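Local structure of 2',5'-phosphodiesterase 12 (Homo sapiens, 4ZKF) at residues S245-H250 / V290-S295. The protein belongs to the endonuclease/exonuclease/phosphatase family, whose DNase I-like fold here carries magnesium ions and follows an N-terminal E-set-type domain. Sequence-based numbering, arbitrary orientation.
Sequences SLLSQH and VSVLQS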
loop_
_atom_site.group_PDB
_atom_site.type_symbol
_atom_site.label_atom_id
_atom_site.label_comp_id
_atom_site.label_asym_id
_atom_site.label_seq_id
_atom_site.Cartn_x
_atom_site.Cartn_y
_atom_site.Cartn_z
ATOM N N SER A 245 6.515 -15.510 -4.933
ATOM C CA SER A 245 7.063 -15.564 -3.583
ATOM C C SER A 245 8.174 -14.515 -3.459
ATOM O O SER A 245 8.777 -14.092 -4.452
ATOM C CB SER A 245 7.579 -16.966 -3.260
ATOM O OG SER A 245 8.563 -17.359 -4.195
ATOM N N LEU A 246 8.433 -14.067 -2.241
ATOM C CA LEU A 246 9.461 -13.063 -2.024
ATOM C C LEU A 246 10.839 -13.727 -1.978
ATOM O O LEU A 246 11.135 -14.483 -1.049
ATOM C CB LEU A 246 9.198 -12.305 -0.728
ATOM C CG LEU A 246 10.246 -11.238 -0.389
ATOM C CD1 LEU A 246 10.372 -10.183 -1.490
ATOM C CD2 LEU A 246 9.930 -10.585 0.940
ATOM N N LEU A 247 11.680 -13.440 -2.967
ATOM C CA LEU A 247 12.986 -14.100 -3.051
ATOM C C LEU A 247 14.053 -13.330 -2.275
ATOM O O LEU A 247 14.798 -13.909 -1.480
ATOM C CB LEU A 247 13.403 -14.276 -4.513
ATOM C CG LEU A 247 14.680 -15.073 -4.823
ATOM C CD1 LEU A 247 14.626 -16.503 -4.258
ATOM C CD2 LEU A 247 14.905 -15.119 -6.341
ATOM N N SER A 248 14.137 -12.021 -2.483
ATOM C CA SER A 248 15.113 -11.236 -1.728
ATOM C C SER A 248 14.710 -9.771 -1.603
ATOM O O SER A 248 13.847 -9.298 -2.342
ATOM C CB SER A 248 16.507 -11.344 -2.371
ATOM O OG SER A 248 16.512 -10.903 -3.722
ATOM N N GLN A 249 15.329 -9.069 -0.655
ATOM C CA GLN A 249 15.024 -7.654 -0.419
ATOM C C GLN A 249 16.292 -6.836 -0.440
ATOM O O GLN A 249 17.333 -7.295 0.014
ATOM C CB GLN A 249 14.320 -7.472 0.918
ATOM C CG GLN A 249 12.986 -8.163 1.004
ATOM C CD GLN A 249 12.370 -7.986 2.355
ATOM O OE1 GLN A 249 12.529 -8.834 3.236
ATOM N NE2 GLN A 249 11.689 -6.865 2.552
ATOM N N HIS A 250 16.213 -5.615 -0.954
ATOM C CA HIS A 250 17.416 -4.821 -1.158
ATOM C C HIS A 250 17.122 -3.353 -0.887
ATOM O O HIS A 250 17.513 -2.490 -1.664
ATOM C CB HIS A 250 17.953 -5.020 -2.589
ATOM C CG HIS A 250 18.131 -6.461 -2.963
ATOM N ND1 HIS A 250 19.328 -7.125 -2.813
ATOM C CD2 HIS A 250 17.247 -7.379 -3.423
ATOM C CE1 HIS A 250 19.179 -8.388 -3.180
ATOM N NE2 HIS A 250 17.925 -8.567 -3.552
ATOM N N VAL A 290 13.138 -2.357 -2.378
ATOM C CA VAL A 290 13.399 -3.217 -3.533
ATOM C C VAL A 290 13.128 -4.671 -3.165
ATOM O O VAL A 290 13.743 -5.213 -2.240
ATOM C CB VAL A 290 14.850 -3.113 -4.050
ATOM C CG1 VAL A 290 15.005 -3.975 -5.305
ATOM C CG2 VAL A 290 15.249 -1.662 -4.335
ATOM N N SER A 291 12.209 -5.297 -3.892
ATOM C CA SER A 291 11.819 -6.669 -3.602
ATOM C C SER A 291 11.933 -7.501 -4.861
ATOM O O SER A 291 11.286 -7.184 -5.858
ATOM C CB SER A 291 10.372 -6.719 -3.062
ATOM O OG SER A 291 10.203 -5.824 -1.968
ATOM N N VAL A 292 12.746 -8.561 -4.831
ATOM C CA VAL A 292 12.802 -9.469 -5.974
ATOM C C VAL A 292 11.842 -10.622 -5.753
ATOM O O VAL A 292 11.924 -11.332 -4.744
ATOM C CB VAL A 292 14.222 -9.990 -6.227
ATOM C CG1 VAL A 292 14.204 -11.061 -7.292
ATOM C CG2 VAL A 292 15.116 -8.827 -6.655
ATOM N N LEU A 293 10.919 -10.782 -6.699
ATOM C CA LEU A 293 9.856 -11.761 -6.614
ATOM C C LEU A 293 10.095 -12.913 -7.568
ATOM O O LEU A 293 10.475 -12.703 -8.714
ATOM C CB LEU A 293 8.500 -11.130 -6.927
ATOM C CG LEU A 293 8.070 -9.894 -6.146
ATOM C CD1 LEU A 293 6.660 -9.472 -6.583
ATOM C CD2 LEU A 293 8.122 -10.208 -4.667
ATOM N N GLN A 294 9.856 -14.124 -7.075
ATOM C CA GLN A 294 9.947 -15.339 -7.870
ATOM C C GLN A 294 8.559 -15.770 -8.326
ATOM O O GLN A 294 7.647 -15.903 -7.510
ATOM C CB GLN A 294 10.619 -16.449 -7.034
ATOM C CG GLN A 294 10.565 -17.842 -7.632
ATOM C CD GLN A 294 11.395 -17.955 -8.901
ATOM O OE1 GLN A 294 12.576 -17.624 -8.907
ATOM N NE2 GLN A 294 10.780 -18.432 -9.976
ATOM N N SER A 295 8.379 -15.973 -9.628
ATOM C CA SER A 295 7.126 -16.542 -10.106
ATOM C C SER A 295 6.905 -17.955 -9.588
ATOM O O SER A 295 7.793 -18.802 -9.673
ATOM C CB SER A 295 7.083 -16.564 -11.628
ATOM O OG SER A 295 5.940 -17.271 -12.057
HETATM O O HOH W 1 11.510 -5.001 0.275
#
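With chi1 at 58°, OG of S248 stands between its own backbone N and carbonyl carbon and lies 3.5 Å from CB of V292; H250, its CG anti to the carbonyl carbon (chi1 -52°), swings its ring back along the same face, bringing CD2 to 4.1 Å from V292 CG2. S248 OG and H250 NE2 then share a 2.7 Å hydrogen bond that holds the imidazole beside V292, the two side chains meeting at an oblique angle; the serine hydroxyl also bonds Y339 OH. A classic beta bulge shifts the antiparallel register by one residue: L247 and S248 both face V292, whose carbonyl O accepts L247 N at 2.8 Å, nearly along the C=O axis, and S248 N at 3.2 Å, on a lone pair. Beyond the bulge, S245 and Q294 form a hydrogen-bonded pair. On the other face, L246 CD1 meets L293 CD2 at 3.9 Å, and a water joins Q249 NE2 to S291 OG. Q294 reaches R302 through OE1. Strand 287-295 runs between 244-253 and 302-309 in one sheet of the DNase I-like fold; V292 and H250 pack on V334 of helix 317-338, whereas L246, Q249 and S291 touch V226 of strand 223-229, in the other sheet.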